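Adhesion G-protein coupled receptor G6 (Danio rerio, PDB 6V55) is an adhesion G-protein coupled receptor, also known as Gpr126, linked to myelination, whose calcium-binding extracellular region probably mediates cell adhesion and helps control signalling. Local coordinates at residues Lys129-Val134 / Leu248-Gly253; Lys121-Lys126 / Asp267-Asn272. All blocks are in the same frame, centred on the assembly; numbering follows the deposited sequence.

Contact 1 of 2, residues Lys129-Val134 / Leu248-Gly253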
loop_
_atom_site.group_PDB
_atom_site.type_symbol
_atom_site.label_atom_id
_atom_site.label_comp_id
_atom_site.label_asym_id
_atom_site.label_seq_id
_atom_site.Cartn_x
_atom_site.Cartn_y
_atom_site.Cartn_z
ATOM N N LYS A 129 37.504 30.676 3.789
ATOM C CA LYS A 129 36.919 29.749 4.783
ATOM C C LYS A 129 35.593 29.154 4.298
ATOM O O LYS A 129 34.668 28.940 5.081
ATOM C CB LYS A 129 36.752 30.373 6.180
ATOM N N THR A 130 35.506 28.873 2.974
ATOM C CA THR A 130 34.421 28.139 2.321
ATOM C C THR A 130 35.102 27.228 1.296
ATOM O O THR A 130 35.088 27.463 0.083
ATOM C CB THR A 130 33.377 29.058 1.672
ATOM O OG1 THR A 130 32.547 28.298 0.780
ATOM C CG2 THR A 130 34.025 30.206 0.949
ATOM N N ILE A 131 35.727 26.176 1.819
ATOM C CA ILE A 131 36.600 25.304 1.049
ATOM C C ILE A 131 35.766 24.155 0.508
ATOM O O ILE A 131 35.109 23.435 1.266
ATOM C CB ILE A 131 37.767 24.800 1.916
ATOM C CG1 ILE A 131 38.659 25.972 2.342
ATOM C CG2 ILE A 131 38.609 23.765 1.178
ATOM C CD1 ILE A 131 38.583 26.300 3.810
ATOM N N LEU A 132 35.795 23.980 -0.807
ATOM C CA LEU A 132 35.041 22.931 -1.491
ATOM C C LEU A 132 36.066 21.943 -2.044
ATOM O O LEU A 132 36.484 22.020 -3.204
ATOM C CB LEU A 132 34.153 23.520 -2.584
ATOM C CG LEU A 132 32.840 24.150 -2.115
ATOM C CD1 LEU A 132 32.988 25.606 -1.719
ATOM C CD2 LEU A 132 31.820 24.026 -3.209
ATOM N N ARG A 133 36.478 21.013 -1.186
ATOM C CA ARG A 133 37.669 20.214 -1.402
ATOM C C ARG A 133 37.340 18.748 -1.629
ATOM O O ARG A 133 36.253 18.263 -1.301
ATOM C CB ARG A 133 38.620 20.310 -0.209
ATOM C CG ARG A 133 37.965 19.978 1.113
ATOM C CD ARG A 133 38.988 19.629 2.202
ATOM N NE ARG A 133 39.741 18.392 1.964
ATOM C CZ ARG A 133 40.878 18.088 2.596
ATOM N NH1 ARG A 133 41.380 18.943 3.479
ATOM N NH2 ARG A 133 41.528 16.949 2.341
ATOM N N VAL A 134 38.319 18.058 -2.220
ATOM C CA VAL A 134 38.382 16.605 -2.140
ATOM C C VAL A 134 38.500 16.216 -0.670
ATOM O O VAL A 134 39.202 16.877 0.107
ATOM C CB VAL A 134 39.552 16.100 -3.004
ATOM C CG1 VAL A 134 39.709 14.592 -2.952
ATOM C CG2 VAL A 134 39.322 16.527 -4.444
ATOM N N LEU A 248 45.822 19.092 -0.926
ATOM C CA LEU A 248 44.441 19.552 -0.840
ATOM C C LEU A 248 44.013 20.026 -2.223
ATOM O O LEU A 248 44.422 21.108 -2.672
ATOM C CB LEU A 248 44.319 20.673 0.190
ATOM C CG LEU A 248 42.971 20.886 0.880
ATOM C CD1 LEU A 248 43.210 21.499 2.249
ATOM C CD2 LEU A 248 42.031 21.778 0.076
ATOM N N LEU A 249 43.173 19.237 -2.887
ATOM C CA LEU A 249 42.599 19.639 -4.163
ATOM C C LEU A 249 41.227 20.234 -3.893
ATOM O O LEU A 249 40.430 19.635 -3.165
ATOM C CB LEU A 249 42.494 18.456 -5.128
ATOM C CG LEU A 249 41.749 18.719 -6.436
ATOM C CD1 LEU A 249 42.421 19.832 -7.205
ATOM C CD2 LEU A 249 41.685 17.465 -7.271
ATOM N N GLN A 250 40.958 21.410 -4.474
ATOM C CA GLN A 250 39.697 22.099 -4.240
ATOM C C GLN A 250 39.183 22.771 -5.503
ATOM O O GLN A 250 39.946 23.106 -6.415
ATOM C CB GLN A 250 39.816 23.155 -3.147
ATOM C CG GLN A 250 40.827 24.216 -3.424
ATOM C CD GLN A 250 40.943 25.169 -2.278
ATOM O OE1 GLN A 250 39.969 25.840 -1.913
ATOM N NE2 GLN A 250 42.131 25.234 -1.684
ATOM N N ILE A 251 37.857 22.963 -5.522
ATOM C CA ILE A 251 37.179 23.726 -6.563
ATOM C C ILE A 251 37.548 25.191 -6.388
ATOM O O ILE A 251 37.619 25.683 -5.250
ATOM C CB ILE A 251 35.660 23.486 -6.465
ATOM C CG1 ILE A 251 35.361 21.979 -6.483
ATOM C CG2 ILE A 251 34.863 24.254 -7.525
ATOM C CD1 ILE A 251 35.285 21.366 -7.842
ATOM N N ALA A 252 37.816 25.875 -7.517
ATOM C CA ALA A 252 38.327 27.243 -7.630
ATOM C C ALA A 252 39.596 27.392 -6.814
ATOM O O ALA A 252 40.655 26.918 -7.227
ATOM C CB ALA A 252 37.284 28.283 -7.216
ATOM N N GLY A 253 39.483 27.967 -5.622
ATOM C CA GLY A 253 40.615 28.030 -4.721
ATOM C C GLY A 253 41.621 29.119 -5.063
ATOM O O GLY A 253 41.406 29.984 -5.924
#

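Contact 2 of 2, residues Lys121-Lys126 / Asp267-Asn272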
loop_
_atom_site.group_PDB
_atom_site.type_symbol
_atom_site.label_atom_id
_atom_site.label_comp_id
_atom_site.label_asym_id
_atom_site.label_seq_id
_atom_site.Cartn_x
_atom_site.Cartn_y
_atom_site.Cartn_z
ATOM N N LYS A 121 25.239 20.367 -10.228
ATOM C CA LYS A 121 26.266 21.330 -10.595
ATOM C C LYS A 121 26.642 22.076 -9.318
ATOM O O LYS A 121 25.933 21.992 -8.311
ATOM C CB LYS A 121 25.751 22.278 -11.695
ATOM C CG LYS A 121 25.775 21.669 -13.136
ATOM C CD LYS A 121 24.550 20.766 -13.470
ATOM C CE LYS A 121 24.630 20.076 -14.849
ATOM N NZ LYS A 121 23.779 18.839 -14.912
ATOM N N VAL A 122 27.789 22.756 -9.314
ATOM C CA VAL A 122 28.340 23.292 -8.064
ATOM C C VAL A 122 28.739 24.752 -8.249
ATOM O O VAL A 122 29.561 25.068 -9.115
ATOM C CB VAL A 122 29.534 22.459 -7.550
ATOM C CG1 VAL A 122 30.268 23.175 -6.445
ATOM C CG2 VAL A 122 29.059 21.122 -6.983
ATOM N N THR A 123 28.180 25.636 -7.418
ATOM C CA THR A 123 28.575 27.044 -7.426
ATOM C C THR A 123 29.899 27.234 -6.676
ATOM O O THR A 123 30.017 26.830 -5.516
ATOM C CB THR A 123 27.464 27.895 -6.806
ATOM O OG1 THR A 123 26.271 27.774 -7.594
ATOM C CG2 THR A 123 27.875 29.371 -6.726
ATOM N N MET A 124 30.895 27.848 -7.332
ATOM C CA MET A 124 32.150 27.987 -6.589
ATOM C C MET A 124 32.167 29.306 -5.821
ATOM O O MET A 124 31.619 30.302 -6.306
ATOM C CB MET A 124 33.354 27.915 -7.530
ATOM C CG MET A 124 33.239 28.677 -8.822
ATOM S SD MET A 124 34.026 27.670 -10.071
ATOM C CE MET A 124 32.728 26.464 -10.071
ATOM N N PRO A 125 32.769 29.375 -4.624
ATOM C CA PRO A 125 32.499 30.510 -3.735
ATOM C C PRO A 125 33.289 31.753 -4.117
ATOM O O PRO A 125 34.238 31.720 -4.898
ATOM C CB PRO A 125 32.933 29.995 -2.361
ATOM C CG PRO A 125 34.071 29.113 -2.668
ATOM C CD PRO A 125 33.713 28.435 -3.974
ATOM N N LYS A 126 32.857 32.866 -3.538
ATOM C CA LYS A 126 33.511 34.145 -3.725
ATOM C C LYS A 126 34.399 34.508 -2.541
ATOM O O LYS A 126 35.345 35.280 -2.705
ATOM C CB LYS A 126 32.457 35.240 -3.955
ATOM N N ASP A 267 33.355 32.978 -11.106
ATOM C CA ASP A 267 31.942 32.986 -10.757
ATOM C C ASP A 267 31.233 31.990 -11.668
ATOM O O ASP A 267 31.273 32.154 -12.889
ATOM C CB ASP A 267 31.358 34.385 -10.953
ATOM C CG ASP A 267 32.052 35.439 -10.113
ATOM O OD1 ASP A 267 32.031 36.627 -10.516
ATOM O OD2 ASP A 267 32.616 35.077 -9.056
ATOM N N GLY A 268 30.611 30.960 -11.092
ATOM C CA GLY A 268 29.774 30.107 -11.935
ATOM C C GLY A 268 29.643 28.688 -11.392
ATOM O O GLY A 268 29.761 28.457 -10.189
ATOM N N PHE A 269 29.392 27.771 -12.335
ATOM C CA PHE A 269 29.068 26.366 -12.110
ATOM C C PHE A 269 30.184 25.450 -12.613
ATOM O O PHE A 269 30.811 25.727 -13.638
ATOM C CB PHE A 269 27.784 25.963 -12.853
ATOM C CG PHE A 269 26.523 26.616 -12.377
ATOM C CD1 PHE A 269 25.422 26.656 -13.234
ATOM C CD2 PHE A 269 26.407 27.140 -11.093
ATOM C CE1 PHE A 269 24.236 27.215 -12.836
ATOM C CE2 PHE A 269 25.219 27.716 -10.681
ATOM C CZ PHE A 269 24.125 27.747 -11.557
ATOM N N ILE A 270 30.388 24.318 -11.920
ATOM C CA ILE A 270 31.232 23.222 -12.398
ATOM C C ILE A 270 30.499 21.891 -12.222
ATOM O O ILE A 270 29.570 21.755 -11.417
ATOM C CB ILE A 270 32.618 23.201 -11.701
ATOM C CG1 ILE A 270 33.730 22.663 -12.619
ATOM C CG2 ILE A 270 32.554 22.516 -10.355
ATOM C CD1 ILE A 270 35.121 22.698 -12.015
ATOM N N TYR A 271 30.899 20.909 -13.031
ATOM C CA TYR A 271 30.193 19.634 -13.100
ATOM C C TYR A 271 31.178 18.576 -13.563
ATOM O O TYR A 271 32.005 18.855 -14.431
ATOM C CB TYR A 271 28.981 19.710 -14.060
ATOM C CG TYR A 271 28.312 18.385 -14.382
ATOM C CD1 TYR A 271 28.342 17.841 -15.682
ATOM C CD2 TYR A 271 27.648 17.684 -13.392
ATOM C CE1 TYR A 271 27.715 16.604 -15.966
ATOM C CE2 TYR A 271 27.026 16.468 -13.651
ATOM C CZ TYR A 271 27.060 15.921 -14.936
ATOM O OH TYR A 271 26.442 14.696 -15.182
ATOM N N ASN A 272 31.087 17.384 -12.953
ATOM C CA ASN A 272 31.788 16.155 -13.373
ATOM C C ASN A 272 33.321 16.265 -13.295
ATOM O O ASN A 272 34.048 15.808 -14.187
ATOM C CB ASN A 272 31.327 15.683 -14.757
ATOM C CG ASN A 272 31.293 14.178 -14.852
ATOM O OD1 ASN A 272 31.334 13.484 -13.830
ATOM N ND2 ASN A 272 31.243 13.658 -16.071
#

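Contact 1 of 2, residues Lys129-Val134 / Leu248-Gly253
Leu132 and Val134 each share one backbone hydrogen bond with strand 248-251, and Arg133, the residue between them, forms a single bridge with Gln250. Ile251 N donates to Leu132 O at 2.9 Å and Val134 N to Leu249 O at 2.8 Å; N-H angles of 169° and 163° make both bonds nearly straight. The same carbonyls take CA-H contacts, Arg133 CA lying 3.3 Å from Leu249 O. Because the touching parts run 109° apart, the pairing does not extend beyond this crossing. It is an isolated beta bridge at the edge of the sheet that ends in strand 248-251, within a pentaxin-family domain. Side chains fill in around it. Leu248 meets the Arg133 side chain at about a right angle: its CG sits over one guanidinium face, offset toward the rim, and its CD1 comes 3.4 Å from Arg133 NH1. The other branch, CD2, lies 3.7 Å from Arg133 CB and also reaches Ile131 CG2. Among the buried residues, Val134 CG2 rests 3.8 Å from Leu249 CB. Further out, Trp304 touches Val134 and Ile251, while backbone bonds tie Arg133 to Thr305 and Gln250 to Thr165. Main-chain polarity is thus matched by two nearly linear bonds, and the arginine lays a flat, poorly hydrated face of its guanidinium against Leu248.

Contact 2 of 2, residues Lys121-Lys126 / Asp267-Asn272
Lys121 crosses Tyr271 at a slant, with CG 3.9 Å from Tyr271 CB and CE over one ring face. The chain bends at chi2 (82°) and is extended beyond it, which carries NZ to 4.3 Å from the Tyr271 ring centroid, 11° off the normal: a cation-pi contact. Asn272 CB covers the opposite face, and Tyr271 OH bonds to Arg118 O. With an alanine here instead of Lys121, this ring face would probably lose both its cation and its aliphatic cover. Thr123 sets OG1 in the plane of the Phe269 ring, at the edge, 3.3 Å from CE2. Met124, bent at chi2 and chi3 (71°), curls its CE back to 3.6 Å from Ile270 CB, on the face where Val122 also meets Ile270. Between the two faces, Val122 and Ile270 form an antiparallel hydrogen-bonded pair, Val122 N to Ile270 O at 2.9 Å and Ile270 N to Val122 O at 3.0 Å, followed by Met124 N to Gly268 O. Strand 122-123 is the outermost strand of an antiparallel sheet; strand 268-276 pairs beyond it with strand 145-154, where Phe150 and Ile152 touch Ile270, and Ile251 of strand 248-251 packs against Met124.

In the fold
Both contacts belong to the pentaxin-family part of the chain, and their centres lie about 11 Å apart. Segments come in the order 121-126, 129-134, 248-253, 267-272, so contact 1 is nested inside the loop that contact 2 closes. Contact 2 belongs to the antiparallel sheet holding strands 268-276 and 145-154, whereas strand 248-251 of contact 1 ends a second sheet, beside strand 161-167. The two meet through apolar side chains: Leu132 CD2 is 3.7 Å from Val122 CG1, and Ile251 CD1 is 3.9 Å from Ile270 CG2. This facing fits the concanavalin-like sandwich expected of the family: residues 121-134 pair with one sheet through strand 122-123 and touch the other by one bridge, strand 133-134 pairing with strand 304-305.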